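Local coordinates for protein VP1 (Polyomavirus HPyV6, PDB 4PCG) that probably builds the outer capsid shell as pentamers and helps attachment to host cells, this chain being the jelly-roll part of the longer protein, at residues T19-E24 with V66-I71; V82-R87 with H268-R273. All coordinates share one frame; numbering follows the deposited sequence.

Contact 1 (T19-E24 with V66-I71); sequences TIYKVE and VNLPEI
The ring of Tyr21 carries Pro69 on one face and a water at its edge, in plane. CD of Pro69 sits 3.7 Å from the centroid of the Tyr21 ring and 14° off its normal, a CH-pi contact, while CG of the proline lies 3.6 Å from Tyr21 CE1. In the jelly-roll fold of VP1 this joins strand 9-27 to the end of strand 62-67 and the loop that leaves it; no direct hydrogen bond links the two segments, which meet through side chains. With CG anti to the backbone N (chi1 -167°), Tyr21 swings its ring out from the strand to meet a proline coming from the opposite direction. Beside it, Leu68 CD2 approaches the ring obliquely and also packs against Val23 CG2 at 3.7 Å, the two side chains crossing at about a right angle. Further along, Val23 and Val66 reach toward each other tip to tip, CG1 of Val23 lying 4.0 Å from CG1 of Val66. Phe269 of strand 256-274 touches both Val23 and Leu68, extending this small apolar cluster into the sheet. The phenol end is bridged by the water, which lies 2.7 Å from Tyr21 OH and donates to Asn67 O at 2.9 Å.

Contact 2 (V82-R87 with H268-R273); sequences VWEAFR and HFRQRR
Strands 82-87 and 268-273 pair antiparallel, with hydrogen-bonded pairs Val82-Arg272 and Glu84-Arg270 alternating with non-hydrogen-bonded pairs Trp83-Gln271 and Ala85-Phe269, as neighbours in the jelly-roll sheet. On the face of Glu84, Arg270 and Arg272, each arginine grips the buried carboxylate side-on with NE and NH2. Arg270 NE meets Glu84 OE1 at 2.9 Å in an almost straight bond (177°), while Arg272 NE reaches the same oxygen from the opposite face of the carboxylate. Glu84 OE2 takes NH2 of Arg272 on its syn side at 2.9 Å and NH2 of Arg270 from above the plane, and Gly220 N also bonds to it; Arg272 NH1 bonds to Met10 O of strand 9-27. Phe86 CB lies over the centre of the Arg270 guanidinium. At the far end, the Arg87 guanidinium stacks on the His268 ring, centres 3.6 Å apart; Arg87 NH1 hydrogen-bonds to Thr210 OG1, and His268 NE2 to Glu89 OE2. On the other face, Gln271 NE2 sits over the Trp83 ring, and Ala85 CB packs 3.6 Å from Phe269 CE2. Four guanidinium bonds should fix the carboxylate's rotation, and the two positive charges probably favour its ionised form.

From the N terminus, strand 9-27 supplies residues 19-24, and contact 1 closes when the chain returns at 66-71, an excursion of 41 residues without helix. Contact 2 then opens at 82-87 and closes only at 268-273, near the end of this chain, so the two follow in series and neither nest nor cross. In space their centres are about 9 Å apart. Strand 256-274 pairs with both strand 9-27 and strand 79-93, bringing the chain's two ends together in one sheet: Phe269 N lies 2.9 Å from Tyr21 O, a hydrogen bond. A second one, Trp83 NE1 to Pro69 O, fastens the loop after strand 62-67 to strand 79-93.

Contact 1 (T19-E24 with V66-I71)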
ATOM      1  N   THR B  19     -29.472   9.713 -29.043  1.00 35.14           N
ATOM      2  CA  THR B  19     -29.214   8.301 -28.743  1.00 30.54           C
ATOM      3  C   THR B  19     -28.209   8.102 -27.614  1.00 28.82           C
ATOM      4  O   THR B  19     -27.717   6.992 -27.407  1.00 27.22           O
ATOM      5  CB  THR B  19     -28.743   7.540 -30.005  1.00 33.47           C
ATOM      6  OG1 THR B  19     -27.430   7.975 -30.377  1.00 33.49           O
ATOM      7  CG2 THR B  19     -29.693   7.776 -31.167  1.00 37.00           C
ATOM      8  N   ILE B  20     -27.922   9.166 -26.872  1.00 27.70           N
ATOM      9  CA  ILE B  20     -27.146   9.065 -25.649  1.00 26.13           C
ATOM     10  C   ILE B  20     -27.951   9.646 -24.504  1.00 25.19           C
ATOM     11  O   ILE B  20     -28.893  10.388 -24.745  1.00 25.91           O
ATOM     12  CB  ILE B  20     -25.784   9.784 -25.741  1.00 29.23           C
ATOM     13  CG1 ILE B  20     -25.961  11.304 -25.856  1.00 33.41           C
ATOM     14  CG2 ILE B  20     -25.005   9.233 -26.909  1.00 29.53           C
ATOM     15  CD1 ILE B  20     -24.657  12.075 -25.767  1.00 35.34           C
ATOM     16  N   TYR B  21     -27.556   9.306 -23.279  1.00 22.24           N
ATOM     17  CA  TYR B  21     -28.223   9.758 -22.078  1.00 21.56           C
ATOM     18  C   TYR B  21     -27.243   9.642 -20.925  1.00 21.48           C
ATOM     19  O   TYR B  21     -26.256   8.909 -21.008  1.00 22.95           O
ATOM     20  CB  TYR B  21     -29.454   8.885 -21.794  1.00 22.45           C
ATOM     21  CG  TYR B  21     -30.414   9.438 -20.741  1.00 22.29           C
ATOM     22  CD1 TYR B  21     -31.099  10.639 -20.958  1.00 26.78           C
ATOM     23  CD2 TYR B  21     -30.656   8.767 -19.557  1.00 22.66           C
ATOM     24  CE1 TYR B  21     -31.974  11.161 -20.006  1.00 27.53           C
ATOM     25  CE2 TYR B  21     -31.543   9.286 -18.596  1.00 23.99           C
ATOM     26  CZ  TYR B  21     -32.195  10.476 -18.838  1.00 26.05           C
ATOM     27  OH  TYR B  21     -33.074  11.004 -17.916  1.00 34.59           O
ATOM     28  N   LYS B  22     -27.517  10.368 -19.853  1.00 21.57           N
ATOM     29  CA  LYS B  22     -26.821  10.156 -18.615  1.00 21.13           C
ATOM     30  C   LYS B  22     -27.768  10.270 -17.428  1.00 20.03           C
ATOM     31  O   LYS B  22     -28.758  10.991 -17.474  1.00 21.67           O
ATOM     32  CB  LYS B  22     -25.604  11.076 -18.464  1.00 26.17           C
ATOM     33  CG  LYS B  22     -25.910  12.535 -18.321  1.00 32.52           C
ATOM     34  CD  LYS B  22     -24.629  13.324 -18.049  1.00 35.24           C
ATOM     35  CE  LYS B  22     -24.861  14.806 -18.306  1.00 45.20           C
ATOM     36  NZ  LYS B  22     -25.716  15.337 -17.217  1.00 46.13           N
ATOM     37  N   VAL B  23     -27.446   9.523 -16.388  1.00 18.95           N
ATOM     38  CA  VAL B  23     -28.143   9.575 -15.113  1.00 18.33           C
ATOM     39  C   VAL B  23     -27.131  10.036 -14.072  1.00 18.42           C
ATOM     40  O   VAL B  23     -26.051   9.474 -13.976  1.00 18.87           O
ATOM     41  CB  VAL B  23     -28.653   8.189 -14.723  1.00 19.30           C
ATOM     42  CG1 VAL B  23     -29.019   8.102 -13.231  1.00 21.75           C
ATOM     43  CG2 VAL B  23     -29.851   7.843 -15.593  1.00 21.55           C
ATOM     44  N   GLU B  24     -27.528  11.016 -13.280  1.00 18.42           N
ATOM     45  CA  GLU B  24     -26.785  11.411 -12.095  1.00 19.78           C
ATOM     46  C   GLU B  24     -27.603  11.156 -10.848  1.00 19.35           C
ATOM     47  O   GLU B  24     -28.809  11.459 -10.818  1.00 19.14           O
ATOM     48  CB  GLU B  24     -26.409  12.883 -12.183  1.00 22.70           C
ATOM     49  CG  GLU B  24     -25.326  13.097 -13.209  1.00 27.21           C
ATOM     50  CD  GLU B  24     -24.981  14.543 -13.455  1.00 41.45           C
ATOM     51  OE1 GLU B  24     -25.114  15.352 -12.509  1.00 43.18           O
ATOM     52  OE2 GLU B  24     -24.530  14.855 -14.584  1.00 34.46           O
ATOM     53  N   VAL B  66     -33.619   4.090 -11.252  1.00 18.97           N
ATOM     54  CA  VAL B  66     -33.884   5.297 -12.013  1.00 19.37           C
ATOM     55  C   VAL B  66     -34.402   4.956 -13.392  1.00 21.14           C
ATOM     56  O   VAL B  66     -33.714   4.275 -14.162  1.00 19.70           O
ATOM     57  CB  VAL B  66     -32.610   6.146 -12.144  1.00 20.61           C
ATOM     58  CG1 VAL B  66     -32.917   7.404 -12.946  1.00 24.91           C
ATOM     59  CG2 VAL B  66     -32.064   6.497 -10.767  1.00 24.96           C
ATOM     60  N   ASN B  67     -35.608   5.421 -13.699  1.00 21.30           N
ATOM     61  CA  ASN B  67     -36.243   5.153 -14.975  1.00 25.08           C
ATOM     62  C   ASN B  67     -35.555   5.915 -16.075  1.00 23.54           C
ATOM     63  O   ASN B  67     -35.096   7.025 -15.871  1.00 24.91           O
ATOM     64  CB  ASN B  67     -37.724   5.508 -14.943  1.00 31.98           C
ATOM     65  CG  ASN B  67     -38.540   4.511 -14.137  1.00 44.85           C
ATOM     66  OD1 ASN B  67     -38.271   3.298 -14.140  1.00 41.82           O
ATOM     67  ND2 ASN B  67     -39.558   5.012 -13.456  1.00 53.60           N
ATOM     68  N   LEU B  68     -35.421   5.269 -17.214  1.00 22.26           N
ATOM     69  CA  LEU B  68     -34.799   5.852 -18.381  1.00 23.55           C
ATOM     70  C   LEU B  68     -35.875   6.253 -19.392  1.00 25.18           C
ATOM     71  O   LEU B  68     -36.978   5.686 -19.426  1.00 26.25           O
ATOM     72  CB  LEU B  68     -33.854   4.827 -19.000  1.00 22.72           C
ATOM     73  CG  LEU B  68     -32.779   4.293 -18.057  1.00 22.42           C
ATOM     74  CD1 LEU B  68     -31.979   3.162 -18.686  1.00 22.98           C
ATOM     75  CD2 LEU B  68     -31.878   5.425 -17.596  1.00 22.92           C
ATOM     76  N   PRO B  69     -35.554   7.202 -20.280  1.00 28.04           N
ATOM     77  CA  PRO B  69     -36.561   7.652 -21.238  1.00 28.95           C
ATOM     78  C   PRO B  69     -37.007   6.567 -22.224  1.00 31.00           C
ATOM     79  O   PRO B  69     -36.198   5.727 -22.636  1.00 28.81           O
ATOM     80  CB  PRO B  69     -35.851   8.774 -22.019  1.00 30.06           C
ATOM     81  CG  PRO B  69     -34.564   9.013 -21.362  1.00 29.31           C
ATOM     82  CD  PRO B  69     -34.236   7.821 -20.513  1.00 27.82           C
ATOM     83  N   GLU B  70     -38.283   6.584 -22.582  1.00 31.66           N
ATOM     84  CA  GLU B  70     -38.773   5.759 -23.676  1.00 35.53           C
ATOM     85  C   GLU B  70     -37.992   6.062 -24.946  1.00 36.82           C
ATOM     86  O   GLU B  70     -37.728   7.223 -25.256  1.00 37.13           O
ATOM     87  CB  GLU B  70     -40.245   6.041 -23.964  1.00 45.09           C
ATOM     88  CG  GLU B  70     -41.222   5.347 -23.032  1.00 53.26           C
ATOM     89  CD  GLU B  70     -42.629   5.281 -23.618  1.00 58.87           C
ATOM     90  OE1 GLU B  70     -42.800   5.530 -24.841  1.00 59.09           O
ATOM     91  OE2 GLU B  70     -43.569   4.979 -22.850  1.00 72.43           O
ATOM     92  N   ILE B  71     -37.633   5.020 -25.680  1.00 33.71           N
ATOM     93  CA  ILE B  71     -36.989   5.188 -26.967  1.00 36.19           C
ATOM     94  C   ILE B  71     -38.060   5.113 -28.063  1.00 40.68           C
ATOM     95  O   ILE B  71     -38.739   4.097 -28.195  1.00 41.86           O
ATOM     96  CB  ILE B  71     -35.903   4.112 -27.178  1.00 34.38           C
ATOM     97  CG1 ILE B  71     -34.788   4.285 -26.158  1.00 33.04           C
ATOM     98  CG2 ILE B  71     -35.337   4.217 -28.581  1.00 35.69           C
ATOM     99  CD1 ILE B  71     -33.769   3.159 -26.128  1.00 31.06           C
TER
HETATM  100  O   HOH W   1     -33.586   9.451 -15.715  1.00 36.92           O

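Contact 2 (V82-R87 with H268-R273)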
ATOM      1  N   VAL B  82     -32.518  -0.724 -26.766  1.00 27.45           N
ATOM      2  CA  VAL B  82     -32.482  -0.521 -25.331  1.00 25.84           C
ATOM      3  C   VAL B  82     -31.320   0.358 -24.952  1.00 24.73           C
ATOM      4  O   VAL B  82     -30.335   0.441 -25.660  1.00 21.92           O
ATOM      5  CB  VAL B  82     -32.362  -1.834 -24.526  1.00 27.63           C
ATOM      6  CG1 VAL B  82     -33.538  -2.749 -24.856  1.00 38.56           C
ATOM      7  CG2 VAL B  82     -31.036  -2.522 -24.790  1.00 28.57           C
ATOM      8  N   TRP B  83     -31.421   0.978 -23.789  1.00 21.55           N
ATOM      9  CA  TRP B  83     -30.325   1.762 -23.281  1.00 20.14           C
ATOM     10  C   TRP B  83     -29.242   0.834 -22.756  1.00 20.00           C
ATOM     11  O   TRP B  83     -29.528  -0.164 -22.106  1.00 18.16           O
ATOM     12  CB  TRP B  83     -30.794   2.687 -22.153  1.00 19.38           C
ATOM     13  CG  TRP B  83     -31.687   3.799 -22.625  1.00 19.86           C
ATOM     14  CD1 TRP B  83     -33.015   3.925 -22.396  1.00 19.82           C
ATOM     15  CD2 TRP B  83     -31.302   4.939 -23.411  1.00 18.72           C
ATOM     16  NE1 TRP B  83     -33.486   5.084 -22.967  1.00 23.05           N
ATOM     17  CE2 TRP B  83     -32.447   5.734 -23.581  1.00 21.56           C
ATOM     18  CE3 TRP B  83     -30.089   5.367 -23.969  1.00 20.29           C
ATOM     19  CZ2 TRP B  83     -32.441   6.918 -24.343  1.00 21.85           C
ATOM     20  CZ3 TRP B  83     -30.069   6.552 -24.690  1.00 21.95           C
ATOM     21  CH2 TRP B  83     -31.243   7.313 -24.879  1.00 22.25           C
ATOM     22  N   GLU B  84     -27.987   1.167 -23.058  1.00 18.65           N
ATOM     23  CA  GLU B  84     -26.847   0.404 -22.605  1.00 17.44           C
ATOM     24  C   GLU B  84     -25.948   1.332 -21.816  1.00 18.63           C
ATOM     25  O   GLU B  84     -25.446   2.332 -22.352  1.00 18.42           O
ATOM     26  CB  GLU B  84     -26.101  -0.141 -23.828  1.00 18.49           C
ATOM     27  CG  GLU B  84     -24.793  -0.825 -23.502  1.00 19.11           C
ATOM     28  CD  GLU B  84     -24.004  -1.208 -24.751  1.00 20.28           C
ATOM     29  OE1 GLU B  84     -24.342  -0.774 -25.854  1.00 21.43           O
ATOM     30  OE2 GLU B  84     -23.027  -1.951 -24.610  1.00 21.44           O
ATOM     31  N   ALA B  85     -25.731   1.020 -20.554  1.00 16.80           N
ATOM     32  CA  ALA B  85     -24.783   1.775 -19.740  1.00 17.42           C
ATOM     33  C   ALA B  85     -23.372   1.254 -20.024  1.00 17.60           C
ATOM     34  O   ALA B  85     -23.089   0.068 -19.834  1.00 17.51           O
ATOM     35  CB  ALA B  85     -25.131   1.630 -18.267  1.00 18.04           C
ATOM     36  N   PHE B  86     -22.472   2.119 -20.469  1.00 16.23           N
ATOM     37  CA  PHE B  86     -21.144   1.642 -20.885  1.00 18.47           C
ATOM     38  C   PHE B  86     -19.991   2.152 -20.036  1.00 18.72           C
ATOM     39  O   PHE B  86     -18.882   1.610 -20.151  1.00 19.40           O
ATOM     40  CB  PHE B  86     -20.869   1.912 -22.384  1.00 17.71           C
ATOM     41  CG  PHE B  86     -20.837   3.386 -22.752  1.00 19.52           C
ATOM     42  CD1 PHE B  86     -22.001   4.061 -23.069  1.00 20.76           C
ATOM     43  CD2 PHE B  86     -19.652   4.089 -22.745  1.00 20.92           C
ATOM     44  CE1 PHE B  86     -21.985   5.417 -23.382  1.00 22.64           C
ATOM     45  CE2 PHE B  86     -19.619   5.455 -23.039  1.00 23.28           C
ATOM     46  CZ  PHE B  86     -20.789   6.119 -23.369  1.00 24.15           C
ATOM     47  N   ARG B  87     -20.225   3.184 -19.218  1.00 18.33           N
ATOM     48  CA  ARG B  87     -19.254   3.646 -18.236  1.00 18.83           C
ATOM     49  C   ARG B  87     -19.927   4.431 -17.127  1.00 17.43           C
ATOM     50  O   ARG B  87     -21.056   4.885 -17.277  1.00 18.30           O
ATOM     51  CB  ARG B  87     -18.124   4.476 -18.859  1.00 20.15           C
ATOM     52  CG  ARG B  87     -18.530   5.845 -19.337  1.00 22.18           C
ATOM     53  CD  ARG B  87     -17.376   6.485 -20.110  1.00 26.87           C
ATOM     54  NE  ARG B  87     -17.711   7.841 -20.531  1.00 31.01           N
ATOM     55  CZ  ARG B  87     -17.654   8.917 -19.740  1.00 34.60           C
ATOM     56  NH1 ARG B  87     -17.274   8.817 -18.473  1.00 32.77           N
ATOM     57  NH2 ARG B  87     -17.995  10.112 -20.211  1.00 36.86           N
ATOM     58  N   HIS B 268     -23.303   6.728 -17.976  1.00 16.77           N
ATOM     59  CA  HIS B 268     -23.415   7.130 -19.349  1.00 16.76           C
ATOM     60  C   HIS B 268     -23.986   6.014 -20.186  1.00 18.08           C
ATOM     61  O   HIS B 268     -23.563   4.869 -20.049  1.00 17.54           O
ATOM     62  CB  HIS B 268     -22.036   7.522 -19.890  1.00 20.60           C
ATOM     63  CG  HIS B 268     -21.427   8.685 -19.176  1.00 22.60           C
ATOM     64  ND1 HIS B 268     -21.616   9.987 -19.588  1.00 26.28           N
ATOM     65  CD2 HIS B 268     -20.656   8.748 -18.062  1.00 22.87           C
ATOM     66  CE1 HIS B 268     -20.969  10.804 -18.771  1.00 26.95           C
ATOM     67  NE2 HIS B 268     -20.361  10.076 -17.849  1.00 22.16           N
ATOM     68  N   PHE B 269     -24.946   6.378 -21.023  1.00 17.14           N
ATOM     69  CA  PHE B 269     -25.689   5.447 -21.889  1.00 18.37           C
ATOM     70  C   PHE B 269     -25.573   5.750 -23.367  1.00 18.50           C
ATOM     71  O   PHE B 269     -25.466   6.915 -23.809  1.00 19.06           O
ATOM     72  CB  PHE B 269     -27.195   5.426 -21.539  1.00 17.72           C
ATOM     73  CG  PHE B 269     -27.501   5.114 -20.112  1.00 18.12           C
ATOM     74  CD1 PHE B 269     -27.445   6.111 -19.153  1.00 18.63           C
ATOM     75  CD2 PHE B 269     -27.895   3.832 -19.725  1.00 17.22           C
ATOM     76  CE1 PHE B 269     -27.752   5.840 -17.827  1.00 19.07           C
ATOM     77  CE2 PHE B 269     -28.196   3.562 -18.397  1.00 17.56           C
ATOM     78  CZ  PHE B 269     -28.138   4.565 -17.452  1.00 17.47           C
ATOM     79  N   ARG B 270     -25.654   4.672 -24.142  1.00 18.50           N
ATOM     80  CA  ARG B 270     -25.878   4.706 -25.553  1.00 20.64           C
ATOM     81  C   ARG B 270     -27.031   3.741 -25.850  1.00 21.13           C
ATOM     82  O   ARG B 270     -27.567   3.107 -24.926  1.00 19.28           O
ATOM     83  CB  ARG B 270     -24.606   4.281 -26.292  1.00 22.99           C
ATOM     84  CG  ARG B 270     -24.179   2.844 -26.005  1.00 23.38           C
ATOM     85  CD  ARG B 270     -22.756   2.620 -26.503  1.00 26.66           C
ATOM     86  NE  ARG B 270     -22.290   1.286 -26.153  1.00 23.57           N
ATOM     87  CZ  ARG B 270     -21.024   0.953 -25.932  1.00 28.40           C
ATOM     88  NH1 ARG B 270     -20.048   1.849 -26.058  1.00 29.64           N
ATOM     89  NH2 ARG B 270     -20.729  -0.300 -25.588  1.00 23.57           N
ATOM     90  N   GLN B 271     -27.404   3.605 -27.115  1.00 21.47           N
ATOM     91  CA  GLN B 271     -28.461   2.655 -27.464  1.00 22.83           C
ATOM     92  C   GLN B 271     -27.871   1.428 -28.134  1.00 22.79           C
ATOM     93  O   GLN B 271     -26.939   1.537 -28.923  1.00 25.26           O
ATOM     94  CB  GLN B 271     -29.508   3.299 -28.355  1.00 25.12           C
ATOM     95  CG  GLN B 271     -30.217   4.434 -27.652  1.00 27.26           C
ATOM     96  CD  GLN B 271     -31.272   5.098 -28.490  1.00 30.63           C
ATOM     97  OE1 GLN B 271     -31.387   4.865 -29.705  1.00 32.14           O
ATOM     98  NE2 GLN B 271     -32.052   5.965 -27.850  1.00 32.43           N
ATOM     99  N   ARG B 272     -28.433   0.277 -27.795  1.00 22.22           N
ATOM    100  CA  ARG B 272     -28.019  -1.012 -28.333  1.00 23.93           C
ATOM    101  C   ARG B 272     -29.228  -1.726 -28.938  1.00 25.41           C
ATOM    102  O   ARG B 272     -30.295  -1.803 -28.310  1.00 26.42           O
ATOM    103  CB  ARG B 272     -27.424  -1.860 -27.214  1.00 22.21           C
ATOM    104  CG  ARG B 272     -27.015  -3.276 -27.616  1.00 26.37           C
ATOM    105  CD  ARG B 272     -25.754  -3.306 -28.477  1.00 25.34           C
ATOM    106  NE  ARG B 272     -24.557  -3.055 -27.674  1.00 24.86           N
ATOM    107  CZ  ARG B 272     -23.318  -3.437 -27.980  1.00 24.72           C
ATOM    108  NH1 ARG B 272     -23.054  -4.151 -29.072  1.00 27.41           N
ATOM    109  NH2 ARG B 272     -22.332  -3.131 -27.156  1.00 26.01           N
ATOM    110  N   ARG B 273     -29.059  -2.242 -30.160  1.00 28.39           N
ATOM    111  CA  ARG B 273     -30.050  -3.104 -30.762  1.00 29.44           C
ATOM    112  C   ARG B 273     -29.888  -4.547 -30.271  1.00 32.01           C
ATOM    113  O   ARG B 273     -28.789  -5.082 -30.255  1.00 34.81           O
ATOM    114  CB  ARG B 273     -29.928  -3.021 -32.298  1.00 34.58           C
ATOM    115  CG  ARG B 273     -31.011  -3.763 -33.082  1.00 50.87           C
ATOM    116  CD  ARG B 273     -31.121  -3.265 -34.525  1.00 57.40           C
ATOM    117  NE  ARG B 273     -29.990  -2.406 -34.903  1.00 55.52           N
ATOM    118  CZ  ARG B 273     -30.048  -1.088 -35.140  1.00 67.60           C
ATOM    119  NH1 ARG B 273     -31.207  -0.426 -35.077  1.00 59.70           N
ATOM    120  NH2 ARG B 273     -28.932  -0.417 -35.465  1.00 50.20           N
TER